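Local coordinates for 6-phosphogluconate dehydratase (Shewanella oneidensis, PDB 2GP4), which probably catalyses the dehydration of 6-phosphogluconate in the Entner-Doudoroff pathway, and is captured here in an apo form without its iron-sulfur cluster, at residues K495-K500 with P505-L510; P512-L517 with V524-D529; P547-I550 with I555-V558. One frame throughout, in Å; residues are numbered along the deposited sequence.

Interaction 1 (K495-K500 with P505-L510); sequences KGQGPK and PELHKL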
ATOM      1  N   LYS A 495     -14.355   4.422  17.531  1.00 18.19           N
ATOM      2  CA  LYS A 495     -13.085   4.738  18.156  1.00 17.77           C
ATOM      3  C   LYS A 495     -12.437   3.501  18.778  1.00 17.52           C
ATOM      4  O   LYS A 495     -13.042   2.421  18.805  1.00 17.30           O
ATOM      5  CB  LYS A 495     -13.257   5.872  19.174  1.00 17.93           C
ATOM      6  CG  LYS A 495     -14.281   5.595  20.262  1.00 18.06           C
ATOM      7  CD  LYS A 495     -14.254   6.684  21.306  1.00 18.06           C
ATOM      8  CE  LYS A 495     -15.163   6.340  22.471  1.00 17.91           C
ATOM      9  NZ  LYS A 495     -15.236   7.481  23.423  1.00 18.55           N
ATOM     10  N   GLY A 496     -11.200   3.669  19.246  1.00 16.98           N
ATOM     11  CA  GLY A 496     -10.410   2.578  19.821  1.00 16.82           C
ATOM     12  C   GLY A 496     -10.007   1.546  18.786  1.00 16.75           C
ATOM     13  O   GLY A 496      -9.902   0.354  19.090  1.00 16.62           O
ATOM     14  N   GLN A 497      -9.779   2.004  17.559  1.00 16.85           N
ATOM     15  CA  GLN A 497      -9.499   1.105  16.444  1.00 16.91           C
ATOM     16  C   GLN A 497      -8.148   1.401  15.793  1.00 16.84           C
ATOM     17  O   GLN A 497      -7.812   0.828  14.759  1.00 16.68           O
ATOM     18  CB  GLN A 497     -10.627   1.165  15.394  1.00 17.23           C
ATOM     19  CG  GLN A 497     -12.040   0.860  15.910  1.00 17.24           C
ATOM     20  CD  GLN A 497     -12.156  -0.466  16.654  1.00 18.52           C
ATOM     21  OE1 GLN A 497     -11.688  -1.511  16.187  1.00 18.38           O
ATOM     22  NE2 GLN A 497     -12.798  -0.429  17.822  1.00 19.17           N
ATOM     23  N   GLY A 498      -7.378   2.292  16.409  1.00 16.75           N
ATOM     24  CA  GLY A 498      -6.067   2.656  15.895  1.00 16.88           C
ATOM     25  C   GLY A 498      -5.006   1.608  16.182  1.00 17.31           C
ATOM     26  O   GLY A 498      -5.276   0.615  16.869  1.00 17.32           O
ATOM     27  N   PRO A 499      -3.785   1.816  15.647  1.00 17.54           N
ATOM     28  CA  PRO A 499      -2.641   0.937  15.895  1.00 17.70           C
ATOM     29  C   PRO A 499      -2.429   0.605  17.376  1.00 18.12           C
ATOM     30  O   PRO A 499      -2.298  -0.569  17.726  1.00 18.07           O
ATOM     31  CB  PRO A 499      -1.463   1.748  15.355  1.00 17.54           C
ATOM     32  CG  PRO A 499      -2.051   2.552  14.261  1.00 17.55           C
ATOM     33  CD  PRO A 499      -3.438   2.916  14.725  1.00 17.35           C
ATOM     34  N   LYS A 500      -2.423   1.623  18.233  1.00 18.63           N
ATOM     35  CA  LYS A 500      -2.118   1.433  19.658  1.00 18.99           C
ATOM     36  C   LYS A 500      -3.253   0.763  20.430  1.00 19.26           C
ATOM     37  O   LYS A 500      -3.008   0.016  21.375  1.00 19.44           O
ATOM     38  CB  LYS A 500      -1.737   2.759  20.326  1.00 18.95           C
ATOM     39  CG  LYS A 500      -0.422   3.378  19.848  1.00 19.00           C
ATOM     40  CD  LYS A 500       0.017   4.499  20.794  1.00 19.54           C
ATOM     41  CE  LYS A 500       1.247   5.247  20.288  1.00 19.50           C
ATOM     42  NZ  LYS A 500       0.957   6.048  19.057  1.00 20.28           N
ATOM     43  N   PRO A 505      -7.167  -3.440  13.382  1.00 24.89           N
ATOM     44  CA  PRO A 505      -7.705  -4.455  12.479  1.00 24.82           C
ATOM     45  C   PRO A 505      -8.584  -3.834  11.387  1.00 24.97           C
ATOM     46  O   PRO A 505      -9.234  -2.817  11.626  1.00 25.07           O
ATOM     47  CB  PRO A 505      -8.558  -5.325  13.407  1.00 24.62           C
ATOM     48  CG  PRO A 505      -8.997  -4.398  14.490  1.00 24.05           C
ATOM     49  CD  PRO A 505      -7.852  -3.450  14.691  1.00 24.61           C
ATOM     50  N   GLU A 506      -8.585  -4.435  10.203  1.00 25.40           N
ATOM     51  CA  GLU A 506      -9.501  -4.050   9.126  1.00 25.99           C
ATOM     52  C   GLU A 506     -10.920  -4.294   9.593  1.00 25.82           C
ATOM     53  O   GLU A 506     -11.249  -5.387  10.051  1.00 25.68           O
ATOM     54  CB  GLU A 506      -9.237  -4.870   7.859  1.00 25.81           C
ATOM     55  CG  GLU A 506      -7.964  -4.479   7.107  1.00 26.71           C
ATOM     56  CD  GLU A 506      -7.734  -5.327   5.877  1.00 27.19           C
ATOM     57  OE1 GLU A 506      -8.614  -6.158   5.551  1.00 30.02           O
ATOM     58  OE2 GLU A 506      -6.671  -5.169   5.237  1.00 28.64           O
ATOM     59  N   LEU A 507     -11.750  -3.264   9.507  1.00 26.09           N
ATOM     60  CA  LEU A 507     -13.112  -3.358  10.006  1.00 26.55           C
ATOM     61  C   LEU A 507     -14.071  -3.594   8.845  1.00 26.93           C
ATOM     62  O   LEU A 507     -14.351  -2.691   8.077  1.00 26.83           O
ATOM     63  CB  LEU A 507     -13.481  -2.102  10.800  1.00 26.50           C
ATOM     64  CG  LEU A 507     -12.544  -1.699  11.948  1.00 25.70           C
ATOM     65  CD1 LEU A 507     -12.770  -0.246  12.319  1.00 24.70           C
ATOM     66  CD2 LEU A 507     -12.700  -2.616  13.165  1.00 25.45           C
ATOM     67  N   HIS A 508     -14.561  -4.825   8.726  1.00 27.75           N
ATOM     68  CA  HIS A 508     -15.364  -5.231   7.575  1.00 28.62           C
ATOM     69  C   HIS A 508     -16.867  -5.104   7.801  1.00 28.83           C
ATOM     70  O   HIS A 508     -17.637  -5.203   6.854  1.00 28.96           O
ATOM     71  CB  HIS A 508     -15.009  -6.661   7.151  1.00 28.70           C
ATOM     72  CG  HIS A 508     -13.576  -6.833   6.757  1.00 30.34           C
ATOM     73  ND1 HIS A 508     -13.063  -6.336   5.577  1.00 31.47           N
ATOM     74  CD2 HIS A 508     -12.542  -7.437   7.393  1.00 31.58           C
ATOM     75  CE1 HIS A 508     -11.777  -6.633   5.500  1.00 32.16           C
ATOM     76  NE2 HIS A 508     -11.435  -7.300   6.588  1.00 32.14           N
ATOM     77  N   LYS A 509     -17.275  -4.876   9.046  1.00 29.23           N
ATOM     78  CA  LYS A 509     -18.698  -4.856   9.402  1.00 29.84           C
ATOM     79  C   LYS A 509     -19.356  -3.471   9.322  1.00 29.67           C
ATOM     80  O   LYS A 509     -20.525  -3.318   9.679  1.00 29.66           O
ATOM     81  CB  LYS A 509     -18.898  -5.459  10.801  1.00 29.79           C
ATOM     82  CG  LYS A 509     -18.666  -6.969  10.863  1.00 30.60           C
ATOM     83  CD  LYS A 509     -18.547  -7.479  12.295  1.00 30.69           C
ATOM     84  CE  LYS A 509     -19.906  -7.691  12.937  1.00 32.62           C
ATOM     85  NZ  LYS A 509     -19.792  -8.566  14.143  1.00 33.40           N
ATOM     86  N   LEU A 510     -18.611  -2.479   8.836  1.00 29.74           N
ATOM     87  CA  LEU A 510     -19.047  -1.079   8.871  1.00 29.67           C
ATOM     88  C   LEU A 510     -19.741  -0.593   7.602  1.00 29.65           C
ATOM     89  O   LEU A 510     -20.849  -0.047   7.661  1.00 29.41           O
ATOM     90  CB  LEU A 510     -17.859  -0.166   9.198  1.00 29.63           C
ATOM     91  CG  LEU A 510     -17.675   0.349  10.630  1.00 29.75           C
ATOM     92  CD1 LEU A 510     -18.281  -0.572  11.685  1.00 29.79           C
ATOM     93  CD2 LEU A 510     -16.201   0.624  10.925  1.00 29.43           C
TER
HETATM   94  O   HOH W   1      -8.848  -0.634  12.592  1.00 21.38           O

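Interaction 2 (P512-L517 with V524-D529); sequences PLLGSL and VALMTD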
ATOM      1  N   PRO A 512     -21.223  -2.088   4.856  1.00 30.06           N
ATOM      2  CA  PRO A 512     -22.475  -2.608   4.291  1.00 29.99           C
ATOM      3  C   PRO A 512     -23.739  -1.940   4.840  1.00 29.90           C
ATOM      4  O   PRO A 512     -24.614  -1.555   4.065  1.00 29.87           O
ATOM      5  CB  PRO A 512     -22.458  -4.097   4.680  1.00 29.91           C
ATOM      6  CG  PRO A 512     -21.026  -4.403   4.992  1.00 30.28           C
ATOM      7  CD  PRO A 512     -20.474  -3.143   5.569  1.00 30.24           C
ATOM      8  N   LEU A 513     -23.830  -1.810   6.161  1.00 29.76           N
ATOM      9  CA  LEU A 513     -25.015  -1.235   6.797  1.00 29.63           C
ATOM     10  C   LEU A 513     -25.155   0.254   6.485  1.00 29.59           C
ATOM     11  O   LEU A 513     -26.248   0.728   6.155  1.00 29.48           O
ATOM     12  CB  LEU A 513     -25.007  -1.478   8.314  1.00 29.70           C
ATOM     13  CG  LEU A 513     -24.913  -2.922   8.848  1.00 29.89           C
ATOM     14  CD1 LEU A 513     -25.219  -2.960  10.346  1.00 29.04           C
ATOM     15  CD2 LEU A 513     -25.818  -3.896   8.094  1.00 29.59           C
ATOM     16  N   LEU A 514     -24.043   0.981   6.566  1.00 29.43           N
ATOM     17  CA  LEU A 514     -24.037   2.411   6.274  1.00 29.29           C
ATOM     18  C   LEU A 514     -24.377   2.718   4.825  1.00 29.22           C
ATOM     19  O   LEU A 514     -25.032   3.726   4.540  1.00 28.91           O
ATOM     20  CB  LEU A 514     -22.709   3.038   6.683  1.00 29.38           C
ATOM     21  CG  LEU A 514     -22.839   3.508   8.133  1.00 29.42           C
ATOM     22  CD1 LEU A 514     -21.838   2.829   9.051  1.00 29.35           C
ATOM     23  CD2 LEU A 514     -22.777   5.030   8.228  1.00 29.82           C
ATOM     24  N   GLY A 515     -23.940   1.837   3.922  1.00 29.13           N
ATOM     25  CA  GLY A 515     -24.327   1.895   2.510  1.00 28.86           C
ATOM     26  C   GLY A 515     -25.829   1.774   2.326  1.00 28.80           C
ATOM     27  O   GLY A 515     -26.422   2.519   1.546  1.00 28.87           O
ATOM     28  N   SER A 516     -26.447   0.843   3.053  1.00 28.62           N
ATOM     29  CA  SER A 516     -27.903   0.673   3.006  1.00 28.68           C
ATOM     30  C   SER A 516     -28.642   1.876   3.611  1.00 28.48           C
ATOM     31  O   SER A 516     -29.743   2.207   3.181  1.00 28.92           O
ATOM     32  CB  SER A 516     -28.344  -0.642   3.670  1.00 28.59           C
ATOM     33  OG  SER A 516     -28.292  -0.579   5.086  1.00 28.76           O
ATOM     34  N   LEU A 517     -28.028   2.518   4.603  1.00 28.23           N
ATOM     35  CA  LEU A 517     -28.536   3.758   5.188  1.00 27.92           C
ATOM     36  C   LEU A 517     -28.502   4.916   4.192  1.00 27.92           C
ATOM     37  O   LEU A 517     -29.447   5.708   4.126  1.00 28.12           O
ATOM     38  CB  LEU A 517     -27.725   4.123   6.432  1.00 27.92           C
ATOM     39  CG  LEU A 517     -28.262   3.846   7.841  1.00 28.13           C
ATOM     40  CD1 LEU A 517     -29.224   2.670   7.906  1.00 27.87           C
ATOM     41  CD2 LEU A 517     -27.097   3.664   8.812  1.00 27.88           C
ATOM     42  N   VAL A 524     -25.122   9.980   5.509  1.00 25.73           N
ATOM     43  CA  VAL A 524     -24.323   9.271   6.503  1.00 25.32           C
ATOM     44  C   VAL A 524     -22.838   9.270   6.171  1.00 25.22           C
ATOM     45  O   VAL A 524     -22.456   9.306   5.003  1.00 25.03           O
ATOM     46  CB  VAL A 524     -24.814   7.811   6.698  1.00 25.09           C
ATOM     47  CG1 VAL A 524     -26.176   7.800   7.357  1.00 25.50           C
ATOM     48  CG2 VAL A 524     -24.841   7.049   5.369  1.00 24.51           C
ATOM     49  N   ALA A 525     -22.009   9.221   7.210  1.00 25.21           N
ATOM     50  CA  ALA A 525     -20.561   9.132   7.042  1.00 25.24           C
ATOM     51  C   ALA A 525     -19.920   8.330   8.161  1.00 25.47           C
ATOM     52  O   ALA A 525     -20.502   8.171   9.238  1.00 25.55           O
ATOM     53  CB  ALA A 525     -19.940  10.511   6.958  1.00 24.93           C
ATOM     54  N   LEU A 526     -18.729   7.809   7.876  1.00 25.82           N
ATOM     55  CA  LEU A 526     -17.925   7.083   8.842  1.00 26.19           C
ATOM     56  C   LEU A 526     -16.740   7.919   9.275  1.00 26.38           C
ATOM     57  O   LEU A 526     -16.135   8.612   8.466  1.00 26.31           O
ATOM     58  CB  LEU A 526     -17.380   5.791   8.237  1.00 26.14           C
ATOM     59  CG  LEU A 526     -18.128   4.464   8.340  1.00 26.76           C
ATOM     60  CD1 LEU A 526     -18.709   4.250   9.737  1.00 27.32           C
ATOM     61  CD2 LEU A 526     -19.189   4.372   7.279  1.00 27.52           C
HETATM   62  N   MSE A 527     -16.411   7.833  10.559  1.00 26.66           N
HETATM   63  CA  MSE A 527     -15.177   8.393  11.074  1.00 27.03           C
HETATM   64  C   MSE A 527     -14.555   7.403  12.048  1.00 25.92           C
HETATM   65  O   MSE A 527     -15.180   7.012  13.030  1.00 25.71           O
HETATM   66  CB  MSE A 527     -15.424   9.740  11.748  1.00 26.70           C
HETATM   67  CG  MSE A 527     -14.145  10.524  12.015  1.00 27.91           C
HETATM   68 SE   MSE A 527     -14.503  12.161  13.003  1.00 30.45          SE
HETATM   69  CE  MSE A 527     -15.955  12.785  11.881  1.00 29.17           C
ATOM     70  N   THR A 528     -13.326   6.988  11.760  1.00 25.18           N
ATOM     71  CA  THR A 528     -12.624   6.055  12.638  1.00 24.66           C
ATOM     72  C   THR A 528     -11.131   6.354  12.721  1.00 24.38           C
ATOM     73  O   THR A 528     -10.537   6.896  11.782  1.00 24.22           O
ATOM     74  CB  THR A 528     -12.878   4.564  12.237  1.00 24.65           C
ATOM     75  OG1 THR A 528     -12.317   3.693  13.226  1.00 23.76           O
ATOM     76  CG2 THR A 528     -12.288   4.238  10.859  1.00 24.26           C
ATOM     77  N   ASP A 529     -10.539   6.017  13.862  1.00 24.25           N
ATOM     78  CA  ASP A 529      -9.085   6.081  14.017  1.00 24.16           C
ATOM     79  C   ASP A 529      -8.441   4.819  13.460  1.00 24.23           C
ATOM     80  O   ASP A 529      -7.212   4.688  13.431  1.00 24.10           O
ATOM     81  CB  ASP A 529      -8.678   6.326  15.478  1.00 23.93           C
ATOM     82  CG  ASP A 529      -9.425   5.444  16.471  1.00 23.80           C
ATOM     83  OD1 ASP A 529     -10.050   4.434  16.070  1.00 22.83           O
ATOM     84  OD2 ASP A 529      -9.370   5.768  17.681  1.00 24.09           O
TER

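Interaction 3 (P547-I550 with I555-V558); sequences PEAI and IAKV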
ATOM      1  N   PRO A 547      -4.689  12.361  16.123  1.00 19.46           N
ATOM      2  CA  PRO A 547      -4.375  11.274  17.074  1.00 19.69           C
ATOM      3  C   PRO A 547      -5.553  10.335  17.327  1.00 20.04           C
ATOM      4  O   PRO A 547      -6.704  10.780  17.347  1.00 20.36           O
ATOM      5  CB  PRO A 547      -4.012  12.028  18.364  1.00 19.53           C
ATOM      6  CG  PRO A 547      -3.669  13.409  17.930  1.00 19.17           C
ATOM      7  CD  PRO A 547      -4.599  13.679  16.778  1.00 19.56           C
ATOM      8  N   GLU A 548      -5.268   9.046  17.499  1.00 20.37           N
ATOM      9  CA  GLU A 548      -6.305   8.065  17.813  1.00 20.74           C
ATOM     10  C   GLU A 548      -6.899   8.321  19.200  1.00 21.02           C
ATOM     11  O   GLU A 548      -6.384   9.154  19.956  1.00 20.95           O
ATOM     12  CB  GLU A 548      -5.795   6.620  17.660  1.00 20.68           C
ATOM     13  CG  GLU A 548      -4.723   6.152  18.638  1.00 20.24           C
ATOM     14  CD  GLU A 548      -4.418   4.660  18.477  1.00 21.08           C
ATOM     15  OE1 GLU A 548      -3.398   4.312  17.839  1.00 21.20           O
ATOM     16  OE2 GLU A 548      -5.209   3.825  18.975  1.00 21.28           O
ATOM     17  N   ALA A 549      -7.993   7.626  19.517  1.00 21.35           N
ATOM     18  CA  ALA A 549      -8.720   7.859  20.769  1.00 21.65           C
ATOM     19  C   ALA A 549      -7.819   7.740  22.003  1.00 21.85           C
ATOM     20  O   ALA A 549      -7.740   8.675  22.801  1.00 22.11           O
ATOM     21  CB  ALA A 549      -9.934   6.937  20.878  1.00 21.53           C
ATOM     22  N   ILE A 550      -7.118   6.616  22.135  1.00 22.25           N
ATOM     23  CA  ILE A 550      -6.258   6.382  23.304  1.00 22.85           C
ATOM     24  C   ILE A 550      -4.957   7.203  23.308  1.00 23.28           C
ATOM     25  O   ILE A 550      -4.222   7.197  24.298  1.00 23.48           O
ATOM     26  CB  ILE A 550      -5.951   4.871  23.538  1.00 22.87           C
ATOM     27  CG1 ILE A 550      -5.068   4.298  22.424  1.00 22.64           C
ATOM     28  CG2 ILE A 550      -7.254   4.071  23.730  1.00 22.40           C
ATOM     29  CD1 ILE A 550      -4.299   3.069  22.853  1.00 22.48           C
ATOM     30  N   ILE A 555     -11.331  12.749  18.947  1.00 24.33           N
ATOM     31  CA  ILE A 555     -12.312  11.671  18.744  1.00 24.23           C
ATOM     32  C   ILE A 555     -12.776  11.024  20.066  1.00 24.35           C
ATOM     33  O   ILE A 555     -13.911  10.559  20.167  1.00 24.56           O
ATOM     34  CB  ILE A 555     -11.783  10.590  17.756  1.00 24.07           C
ATOM     35  CG1 ILE A 555     -12.864   9.540  17.473  1.00 23.71           C
ATOM     36  CG2 ILE A 555     -10.492   9.962  18.277  1.00 24.10           C
ATOM     37  CD1 ILE A 555     -12.501   8.514  16.426  1.00 23.99           C
ATOM     38  N   ALA A 556     -11.897  11.008  21.066  1.00 24.37           N
ATOM     39  CA  ALA A 556     -12.195  10.413  22.371  1.00 24.45           C
ATOM     40  C   ALA A 556     -13.222  11.212  23.175  1.00 24.50           C
ATOM     41  O   ALA A 556     -13.911  10.657  24.033  1.00 24.67           O
ATOM     42  CB  ALA A 556     -10.906  10.231  23.186  1.00 24.42           C
ATOM     43  N   LYS A 557     -13.324  12.508  22.893  1.00 24.64           N
ATOM     44  CA  LYS A 557     -14.253  13.392  23.608  1.00 24.71           C
ATOM     45  C   LYS A 557     -15.616  13.549  22.934  1.00 24.71           C
ATOM     46  O   LYS A 557     -16.569  14.030  23.562  1.00 24.77           O
ATOM     47  CB  LYS A 557     -13.619  14.763  23.855  1.00 24.80           C
ATOM     48  CG  LYS A 557     -12.624  14.774  25.013  1.00 25.10           C
ATOM     49  CD  LYS A 557     -12.117  16.172  25.306  1.00 25.61           C
ATOM     50  CE  LYS A 557     -11.139  16.161  26.471  1.00 26.16           C
ATOM     51  NZ  LYS A 557     -10.733  17.542  26.848  1.00 26.64           N
ATOM     52  N   VAL A 558     -15.704  13.141  21.665  1.00 24.68           N
ATOM     53  CA  VAL A 558     -16.953  13.216  20.900  1.00 24.41           C
ATOM     54  C   VAL A 558     -18.083  12.509  21.658  1.00 24.54           C
ATOM     55  O   VAL A 558     -17.892  11.414  22.188  1.00 24.72           O
ATOM     56  CB  VAL A 558     -16.804  12.603  19.484  1.00 24.30           C
ATOM     57  CG1 VAL A 558     -18.085  12.792  18.673  1.00 24.12           C
ATOM     58  CG2 VAL A 558     -15.633  13.219  18.742  1.00 24.11           C
TER
HETATM   59  O   HOH W   2      -8.956  12.466  17.043  1.00 22.73           O

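Interaction 1 (K495-K500 with P505-L510)
L507 sets both of its methyl groups against the side chain of Q497. CD1 of L507 lies 3.8 Å from Q497 CG and also touches CB. CD2 of L507 meets the amide end, 3.4 Å from Q497 OE1. The leucine fork thus lies along the aliphatic part of the glutamine and reaches its amide oxygen. P505 adds a looser contact, with its CD 4.3 Å from Q497 O. No direct hydrogen bond joins the segments. A water donates to Q497 O at 2.8 Å and lies beside P505 O, but its distance to P505 is doubtfully short. The Q497 chain bends at its second torsion (chi2 -54°), which turns the amide back toward K495. There Q497 NE2 donates to K495 O at 3.0 Å, with an N-H...O angle of 155°. K495 O lies close to the amide plane of Q497. N502 ND2 donates to Q497 OE1. Both ends of this buried amide are therefore held, which fixes its rotation. A leucine in place of Q497 would probably leave K495 O and N502 ND2 without these partners inside a buried loop. Further out, D529 accepts from the backbone N of G496 and of Q497 and so positions the turn. The positive phi of G496 suits glycine. L507 also packs on T528. G498 is the N-cap of helix 499-502. The contact belongs to a beta-alpha-beta crossover: the chain leaves strand 490-494, passes helices 499-502 and 511-519, and returns as the adjacent parallel strand 524-528.

Interaction 2 (P512-L517 with V524-D529)
L513 O is gripped twice: by the backbone N of L517, whose side chain packs on V524 across the contact, and by the hydroxyl of S516. The L517 N to L513 O bond is 3.0 Å long and is a regular helical bond. S516 OG donates to the same L513 O at 2.7 Å, meeting it at a C=O...donor angle of 127°. The serine hydroxyl is thereby satisfied by its own helix, on the side turned from the strand. The contact itself is apolar, and L514 carries most of it. L514 and L526 reach toward each other tip to tip, with CD1 of L514 3.5 Å from CD1 of L526. CD2 of L526 also lies against the L514 fork. The other methyl of L514, CD2, is 3.8 Å from V524 CB. The two methyls of V524 meet different helix residues. Its CG1 stands beside its own backbone N (chi1 -68°) and faces L517, 4.1 Å from CB of that residue. Its CG2 lies between backbone N and carbonyl carbon and rests 3.4 Å from L514 O. All the residues that touch are buried. The helix and strand segments run nearly antiparallel, at 155°, with their axes 8.5 Å apart. Helix 511-519 thus lies on one face of the mixed sheet, where strand 524-528 runs between the parallel strands 490-494 and 541-546. L514 and L526 both reach V492 of strand 490-494. L513, S516 and L517 touch F481 of helix 477-482, which packs beside helix 511-519.

Interaction 3 (P547-I550 with I555-V558)
The backbones of A549 and A556 come close, with their CA atoms 4.6 Å apart; neither segment forms a regular helix or strand, and residues 555-557 have helical backbone angles but lack the regular helical bonds. A cis peptide bond precedes P547. The side chains that meet are apolar: the methyls of A549 and A556 and the CG2 branch of I555. This CG2 lies 3.6 Å from A549 N and 4.0 Å from A549 CB. With CG1 of I555 anti to the backbone N (chi1 -175°), CG2 falls between that N and the carbonyl carbon and faces the 547-550 backbone. The same methyl also brushes P547 O and the carbonyl carbon of E548. A556 makes the second half of the contact. Its CB sits 3.5 Å from A549 O and 4.1 Å from A549 CB. The methyl of A549 therefore touches both residues. No direct hydrogen bond crosses between the segments. A water takes that role: it donates to P547 O at 2.8 Å and accepts from I555 N at 3.1 Å. It ties the start of one segment to the start of the other. A549 N donates to D529 OD2. E548 starts out away from I555 and A556 at CB. Its OE1 accepts from K500 N at the start of helix 499-502, and OE2 makes a weak bond to A501 N. I550 packs on the same helix. This is an irregular connection between two non-adjacent strands of the sheet: the chain leaves strand 541-546, doubles back through this water-bridged contact, and goes on to strand 563-567, with three strands between them.

The three interactions follow one another along the chain, each closing before the next opens, and all lie in the C-terminal part of the dehydratase. Interaction 1 is centred about 13 Å from the centres of both others, and those of interactions 2 and 3 are about 18 Å apart. They share the mixed sheet. Strands 490-494, 524-528 and 541-546 are parallel neighbours there, and interactions 1 and 3 form just after the first and last of them. Interaction 2 packs helix 511-519 on the middle one. D529, at the end of strand 524-528, joins all three: its carboxylate binds the backbone of G496, Q497 and A549. This carboxylate probably helps to hold together the loops that follow the C-terminal ends of these inner strands.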